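Local coordinates for protein peptidoglycan-N-acetylglucosamine deacetylase BC_1960 (Bacillus cereus, PDB 4L1G) that removes the acetyl group from N-acetylglucosamine residues of peptidoglycan, releasing acetate with the help of a zinc ion, and also acts on soluble chitin substrates, at residues F105-N110 with Y133-L138. Numbering follows the deposited sequence.
Sequences FLLGEN and YSHPNL
The first turn of helix 108-113 sits on Y133 through both the backbone and the ring of that tyrosine. The amide of E109 donates to the carbonyl of Y133, with N of E109 3.0 Å from O of Y133 and an N-H...O angle of 157°. L107 is the N-cap residue, so this amide belongs to the helix's first turn, where no earlier turn supplies a carbonyl, and the loop provides one instead. Y133 swings its ring back toward helix 108-113 because chi1 (-179°) puts CG opposite the backbone N; the face of the ring lies against the G108-E109 backbone. CB of E109 stands over one face, offset toward the rim, in a CH-pi contact 4.1 Å from the ring centroid. CA of G108 and CA of Y133 are 3.9 Å apart; as G108 has no side chain, CD1 of the Y133 ring can press against its backbone, 3.6 Å from C of G108.

E109 holds CG between its backbone N and carbonyl carbon (chi1 67°), and the extended chain beyond runs past the Y133 carbonyl, with CG of E109 3.2 Å from O of Y133, to S134; its OE1 reaches CB of S134 at 3.5 Å, a van der Waals contact. The tyrosine hydroxyl, meanwhile, hydrogen-bonds E112 further along the helix, and K152 makes a cation-pi contact with the ring.

At H135, the residue after S134, methyl CD2 of L107 lies 3.6 Å from CB of H135 and meets the imidazole at its edge, near the ring plane. H135 binds zinc together with D81 and H131, and Y172 packs edge-to-face on its ring. The E109-Y133 bond thus ties the metal-binding loop of this polysaccharide deacetylase to the helix start, while the L107 methyl makes an apolar second-shell contact consistent with limiting how the imidazole can turn.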
loop_
_atom_site.group_PDB
_atom_site.type_symbol
_atom_site.label_atom_id
_atom_site.label_comp_id
_atom_site.label_asym_id
_atom_site.label_seq_id
_atom_site.Cartn_x
_atom_site.Cartn_y
_atom_site.Cartn_z
ATOM N N PHE A 105 1.832 -1.608 -2.804
ATOM C CA PHE A 105 1.158 -2.894 -2.902
ATOM C C PHE A 105 0.967 -3.260 -4.369
ATOM O O PHE A 105 0.080 -2.734 -5.044
ATOM C CB PHE A 105 -0.176 -2.870 -2.155
ATOM C CG PHE A 105 -0.026 -2.877 -0.660
ATOM C CD1 PHE A 105 -0.144 -1.705 0.069
ATOM C CD2 PHE A 105 0.253 -4.056 0.015
ATOM C CE1 PHE A 105 0.002 -1.708 1.447
ATOM C CE2 PHE A 105 0.399 -4.068 1.391
ATOM C CZ PHE A 105 0.274 -2.891 2.109
ATOM N N LEU A 106 1.815 -4.158 -4.858
ATOM C CA LEU A 106 1.865 -4.468 -6.281
ATOM C C LEU A 106 1.034 -5.691 -6.655
ATOM O O LEU A 106 0.985 -6.670 -5.912
ATOM C CB LEU A 106 3.315 -4.681 -6.719
ATOM C CG LEU A 106 4.309 -3.567 -6.384
ATOM C CD1 LEU A 106 5.705 -3.944 -6.860
ATOM C CD2 LEU A 106 3.868 -2.237 -6.979
ATOM N N LEU A 107 0.381 -5.620 -7.811
ATOM C CA LEU A 107 -0.325 -6.767 -8.370
ATOM C C LEU A 107 0.677 -7.695 -9.040
ATOM O O LEU A 107 1.597 -7.240 -9.722
ATOM C CB LEU A 107 -1.377 -6.315 -9.385
ATOM C CG LEU A 107 -2.617 -5.630 -8.809
ATOM C CD1 LEU A 107 -3.441 -4.980 -9.905
ATOM C CD2 LEU A 107 -3.454 -6.635 -8.042
ATOM N N GLY A 108 0.499 -8.997 -8.837
ATOM C CA GLY A 108 1.383 -9.988 -9.425
ATOM C C GLY A 108 1.439 -9.918 -10.940
ATOM O O GLY A 108 2.514 -10.022 -11.531
ATOM N N GLU A 109 0.283 -9.730 -11.569
ATOM C CA GLU A 109 0.203 -9.711 -13.027
ATOM C C GLU A 109 0.884 -8.481 -13.627
ATOM O O GLU A 109 1.433 -8.543 -14.726
ATOM C CB GLU A 109 -1.253 -9.806 -13.498
ATOM C CG GLU A 109 -2.109 -8.599 -13.151
ATOM C CD GLU A 109 -3.579 -8.813 -13.463
ATOM O OE1 GLU A 109 -3.927 -9.896 -13.981
ATOM O OE2 GLU A 109 -4.387 -7.900 -13.188
ATOM N N ASN A 110 0.850 -7.368 -12.903
ATOM C CA ASN A 110 1.476 -6.139 -13.377
ATOM C C ASN A 110 2.986 -6.160 -13.187
ATOM O O ASN A 110 3.727 -5.549 -13.958
ATOM C CB ASN A 110 0.860 -4.920 -12.690
ATOM C CG ASN A 110 -0.542 -4.633 -13.180
ATOM O OD1 ASN A 110 -0.942 -5.105 -14.244
ATOM N ND2 ASN A 110 -1.297 -3.853 -12.414
ATOM N N TYR A 133 -2.495 -11.467 -7.176
ATOM C CA TYR A 133 -2.034 -11.598 -8.551
ATOM C C TYR A 133 -2.906 -10.850 -9.554
ATOM O O TYR A 133 -2.405 -10.038 -10.328
ATOM C CB TYR A 133 -1.928 -13.074 -8.945
ATOM C CG TYR A 133 -1.424 -13.283 -10.353
ATOM C CD1 TYR A 133 -0.071 -13.176 -10.649
ATOM C CD2 TYR A 133 -2.301 -13.583 -11.390
ATOM C CE1 TYR A 133 0.396 -13.363 -11.939
ATOM C CE2 TYR A 133 -1.843 -13.772 -12.682
ATOM C CZ TYR A 133 -0.494 -13.659 -12.948
ATOM O OH TYR A 133 -0.031 -13.845 -14.230
ATOM N N SER A 134 -4.206 -11.125 -9.547
ATOM C CA SER A 134 -5.096 -10.550 -10.554
ATOM C C SER A 134 -6.235 -9.722 -9.963
ATOM O O SER A 134 -7.269 -9.533 -10.607
ATOM C CB SER A 134 -5.654 -11.644 -11.470
ATOM O OG SER A 134 -6.338 -12.633 -10.722
ATOM N N HIS A 135 -6.040 -9.238 -8.740
ATOM C CA HIS A 135 -6.990 -8.334 -8.094
ATOM C C HIS A 135 -8.430 -8.866 -8.011
ATOM O O HIS A 135 -9.366 -8.171 -8.405
ATOM C CB HIS A 135 -6.984 -6.986 -8.829
ATOM C CG HIS A 135 -7.438 -5.831 -7.993
ATOM N ND1 HIS A 135 -8.749 -5.405 -7.960
ATOM C CD2 HIS A 135 -6.752 -4.998 -7.176
ATOM C CE1 HIS A 135 -8.852 -4.366 -7.150
ATOM N NE2 HIS A 135 -7.654 -4.099 -6.661
ATOM N N PRO A 136 -8.622 -10.095 -7.500
ATOM C CA PRO A 136 -10.012 -10.536 -7.379
ATOM C C PRO A 136 -10.602 -10.124 -6.037
ATOM O O PRO A 136 -9.857 -9.772 -5.121
ATOM C CB PRO A 136 -9.885 -12.054 -7.433
ATOM C CG PRO A 136 -8.587 -12.319 -6.750
ATOM C CD PRO A 136 -7.680 -11.157 -7.095
ATOM N N ASN A 137 -11.926 -10.163 -5.926
ATOM C CA ASN A 137 -12.596 -9.944 -4.652
ATOM C C ASN A 137 -12.431 -11.188 -3.793
ATOM O O ASN A 137 -13.126 -12.184 -3.996
ATOM C CB ASN A 137 -14.080 -9.647 -4.879
ATOM C CG ASN A 137 -14.815 -9.276 -3.599
ATOM O OD1 ASN A 137 -14.354 -9.554 -2.494
ATOM N ND2 ASN A 137 -15.978 -8.652 -3.752
ATOM N N LEU A 138 -11.518 -11.120 -2.828
ATOM C CA LEU A 138 -11.170 -12.277 -2.005
ATOM C C LEU A 138 -12.340 -12.834 -1.198
ATOM O O LEU A 138 -12.328 -14.003 -0.805
ATOM C CB LEU A 138 -10.000 -11.945 -1.078
ATOM C CG LEU A 138 -8.673 -11.707 -1.798
ATOM C CD1 LEU A 138 -7.563 -11.420 -0.798
ATOM C CD2 LEU A 138 -8.324 -12.903 -2.678
#